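Local coordinates for protein transcription factor TAU 138 KDA subunit (Saccharomyces cerevisiae, PDB 5AIM) that helps TFIIIC bind the boxB promoter element of tRNA and similar genes, through a large subunit of which this chain is the central extended winged-helix domain, at residues S5-S8 with L9-L12; D59-E63 with S64-G68. All blocks are in the same frame, centred on the assembly; numbering follows the deposited sequence. Where two conformers were deposited one is given.

Contact 1. Residues S5-S8 with L9-L12; sequences SARS and LRSL. With GOL (glycerol), chain C.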
# COMPACT_ATOMS: atom_id res chain seq x y z
N SER A 5 -5.75 -9.96 21.04
CA SER A 5 -4.35 -9.81 20.66
C SER A 5 -4.02 -10.47 19.32
O SER A 5 -3.21 -9.95 18.54
CB SER A 5 -3.44 -10.40 21.75
OG SER A 5 -3.52 -11.81 21.77
N ALA A 6 -4.65 -11.60 19.03
CA ALA A 6 -4.39 -12.30 17.77
C ALA A 6 -4.76 -11.44 16.57
O ALA A 6 -4.06 -11.40 15.54
CB ALA A 6 -5.15 -13.62 17.74
N ARG A 7 -5.88 -10.73 16.70
CA ARG A 7 -6.36 -9.83 15.65
C ARG A 7 -5.36 -8.69 15.43
O ARG A 7 -5.00 -8.34 14.28
CB ARG A 7 -7.73 -9.30 16.06
CG ARG A 7 -8.53 -8.65 14.95
CD ARG A 7 -9.97 -8.45 15.40
NE ARG A 7 -10.62 -7.32 14.74
CZ ARG A 7 -11.65 -6.65 15.24
NH1 ARG A 7 -12.16 -6.98 16.42
NH2 ARG A 7 -12.17 -5.63 14.57
N SER A 8 -4.89 -8.10 16.53
CA SER A 8 -3.88 -7.06 16.46
C SER A 8 -2.60 -7.57 15.76
O SER A 8 -2.00 -6.88 14.91
CB SER A 8 -3.56 -6.56 17.86
OG SER A 8 -4.72 -6.05 18.47
N LEU A 9 -2.19 -8.78 16.14
CA LEU A 9 -1.04 -9.42 15.51
C LEU A 9 -1.25 -9.60 14.01
O LEU A 9 -0.32 -9.39 13.21
CB LEU A 9 -0.73 -10.76 16.19
CG LEU A 9 -0.12 -10.63 17.58
CD1 LEU A 9 -0.16 -11.96 18.31
CD2 LEU A 9 1.31 -10.10 17.50
N ARG A 10 -2.45 -10.01 13.61
CA ARG A 10 -2.76 -10.12 12.18
C ARG A 10 -2.66 -8.77 11.47
O ARG A 10 -2.15 -8.67 10.33
CB ARG A 10 -4.14 -10.74 11.96
CG ARG A 10 -4.22 -12.22 12.30
CD ARG A 10 -5.47 -12.87 11.72
NE ARG A 10 -6.69 -12.22 12.19
CZ ARG A 10 -7.35 -12.55 13.30
NH1 ARG A 10 -6.91 -13.53 14.08
NH2 ARG A 10 -8.45 -11.90 13.63
N SER A 11 -3.14 -7.71 12.12
CA SER A 11 -2.96 -6.37 11.55
C SER A 11 -1.47 -6.04 11.32
O SER A 11 -1.08 -5.53 10.25
CB SER A 11 -3.58 -5.30 12.45
OG SER A 11 -3.15 -3.99 12.09
N LEU A 12 -0.65 -6.31 12.32
CA LEU A 12 0.80 -6.10 12.14
C LEU A 12 1.40 -6.95 11.02
O LEU A 12 2.27 -6.48 10.26
CB LEU A 12 1.55 -6.36 13.44
CG LEU A 12 1.21 -5.41 14.59
CD1 LEU A 12 1.93 -5.85 15.85
CD2 LEU A 12 1.56 -3.97 14.25
C1 GOL C . -9.88 -10.81 10.14
O1 GOL C . -9.48 -12.11 10.51
C2 GOL C . -9.62 -9.84 11.28
O2 GOL C . -8.27 -9.97 11.69
C3 GOL C . -9.89 -8.41 10.82
O3 GOL C . -9.85 -7.53 11.92

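Contact 2. Residues D59-E63 with S64-G68; sequences DLMVE and SEKLG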
# COMPACT_ATOMS: atom_id res chain seq x y z
N ASP A 59 -4.29 2.27 5.61
CA ASP A 59 -4.65 3.53 6.25
C ASP A 59 -3.84 3.74 7.54
O ASP A 59 -3.33 4.85 7.79
CB ASP A 59 -6.14 3.58 6.56
CG ASP A 59 -6.99 3.78 5.32
OD1 ASP A 59 -6.44 4.16 4.27
OD2 ASP A 59 -8.22 3.55 5.40
N LEU A 60 -3.74 2.69 8.36
CA LEU A 60 -2.91 2.80 9.56
C LEU A 60 -1.49 3.22 9.20
O LEU A 60 -0.90 4.07 9.87
CB LEU A 60 -2.88 1.50 10.35
CG LEU A 60 -4.16 1.08 11.06
CD1 LEU A 60 -3.91 -0.19 11.86
CD2 LEU A 60 -4.66 2.19 11.97
N MET A 61 -0.95 2.64 8.14
CA MET A 61 0.40 3.00 7.70
C MET A 61 0.53 4.43 7.16
O MET A 61 1.53 5.10 7.40
CB MET A 61 0.90 1.99 6.68
CG MET A 61 1.06 0.63 7.30
SD MET A 61 1.45 -0.63 6.10
CE MET A 61 3.19 -0.29 5.80
N VAL A 62 -0.47 4.89 6.42
CA VAL A 62 -0.43 6.28 5.97
C VAL A 62 -0.50 7.23 7.15
O VAL A 62 0.25 8.22 7.22
CB VAL A 62 -1.56 6.59 4.96
CG1 VAL A 62 -1.63 8.10 4.68
CG2 VAL A 62 -1.34 5.81 3.68
N GLU A 63 -1.40 6.96 8.10
CA GLU A 63 -1.57 7.88 9.21
C GLU A 63 -0.34 7.95 10.12
O GLU A 63 -0.05 9.00 10.70
CB GLU A 63 -2.84 7.55 10.01
CG GLU A 63 -4.13 7.89 9.27
CD GLU A 63 -4.20 9.35 8.85
OE1 GLU A 63 -3.92 10.23 9.70
OE2 GLU A 63 -4.52 9.62 7.68
N SER A 64 0.39 6.84 10.24
CA SER A 64 1.60 6.81 11.07
C SER A 64 2.84 7.20 10.27
O SER A 64 3.96 7.18 10.80
CB SER A 64 1.78 5.44 11.72
OG SER A 64 2.01 4.44 10.76
N GLU A 65 2.64 7.55 9.00
CA GLU A 65 3.69 8.07 8.13
C GLU A 65 4.72 7.02 7.69
O GLU A 65 5.82 7.36 7.26
CB GLU A 65 4.38 9.29 8.76
CG GLU A 65 3.40 10.38 9.17
CD GLU A 65 4.07 11.64 9.68
OE1 GLU A 65 5.32 11.71 9.67
OE2 GLU A 65 3.35 12.57 10.09
N LYS A 66 4.35 5.75 7.79
CA LYS A 66 5.15 4.67 7.23
C LYS A 66 5.03 4.68 5.71
O LYS A 66 5.92 4.21 5.00
CB LYS A 66 4.70 3.32 7.78
CG LYS A 66 4.95 3.18 9.27
CD LYS A 66 4.49 1.83 9.78
CE LYS A 66 4.99 1.55 11.18
NZ LYS A 66 4.38 2.43 12.21
N LEU A 67 3.91 5.21 5.23
CA LEU A 67 3.68 5.42 3.81
C LEU A 67 3.26 6.84 3.56
O LEU A 67 2.55 7.43 4.38
CB LEU A 67 2.56 4.51 3.30
CG LEU A 67 2.78 3.01 3.34
CD1 LEU A 67 1.50 2.30 2.91
CD2 LEU A 67 3.95 2.61 2.45
N GLY A 68 3.69 7.39 2.44
CA GLY A 68 3.14 8.64 1.93
C GLY A 68 1.96 8.31 1.05
O GLY A 68 1.89 7.21 0.47
O HOH W 1 2.00 9.96 5.20

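Contact 1. Residues S5-S8 with L9-L12
R10 folds back along the helix toward A6 and R7, one turn earlier, and shares with R7 a glycerol that probably comes from the crystallisation liquor. From its CB, which lies 3.4 Å from the R7 carbonyl O, the chain runs on to CG, packed 3.3 Å from A6 O. CG stands anti to its own carbonyl carbon (chi1 -71°), the setting that turns the chain back toward the N terminus. A bend at chi3 (-58°) then lays the guanidinium alongside the backbone of the previous turn, where CA of R7 sits 3.6 Å above one face, toward its rim. At the tip, NH1 comes near CB of A6, and NH2 meets the aliphatic part of R7, 3.5 Å from CG. All of this happens on the long helix 5-24 of the extended winged-helix domain, near its N-terminal end and far from the centre of the chain. The backbone underneath is regular alpha-helix: N of L9, R10, S11 and L12 each bond to the carbonyl O four residues back, with R10 N to A6 O at 2.9 Å. NE and NH2 of R10 both donate to O2 of the glycerol, NH2 at 2.7 Å. R7 leaves the helix almost fully extended, and its NE bonds O3 of the same molecule at 2.9 Å, in a bent bond. The two guanidinium planes are nearly parallel, 7° apart, yet not stacked: NE of R7 is 5.2 Å from NH2 of R10.

Contact 2. Residues D59-E63 with S64-G68
L60 O is gripped twice by S64, by the backbone N and by the side-chain OG, each at 3.1 Å and arriving from opposite faces of the carbonyl plane. OG can fold back so because it stands between its own backbone N and carbonyl carbon (chi1 65°). S64 lies just where helix 52-63 of the winged-helix domain ends in a Schellman motif: E65 takes a positive phi of 72° and the chain reverses toward strand 68-71. The two bonds of the motif run from K66 N to M61 O, weak and strongly bent, and from E65 N to V62 O, where the donor stands above the carbonyl plane. L67 N is a further donor to M61 O, at 3.2 Å, and it too stands well above the plane of its acceptor. Apolar side chains pack across the turn. L67 is buried and sets CD1 3.8 Å from CB of M61, while its CG also meets the methyl CE of M61; the two chains run at a slant to each other. A bend at chi3 (77°) brings that methyl round to L67. From the neighbouring position, V62 presents CG2 to CB of L67 at 4.1 Å, the side chains crossing at about a right angle. Beyond the turn, M61 also packs on Q15 and I18 of helix 5-24, and G68 pairs by backbone bonds with F81 in the sheet. K66 curls its amine back to S64 OG in a weak bond. CA of V62 points its hydrogen at L67 O, and a water donates both to that oxygen, at 2.7 Å, and to V62 O.

From the N terminus, contact 1 comes first, tying together successive turns at the start of helix 5-24 without closing any larger loop. The chain then runs through strand 28-30 and helix 33-43 before helix 52-63 leads into contact 2, which closes the tight turn between that helix and strand 68-71. The two contacts are in series and neither nest nor cross. Their centres lie about 17 Å apart, yet they touch where OG of S11 packs 3.9 Å from CD1 of L60. That S11 hydroxyl also hydrogen-bonds D57, so it meets helix 52-63 through both residues.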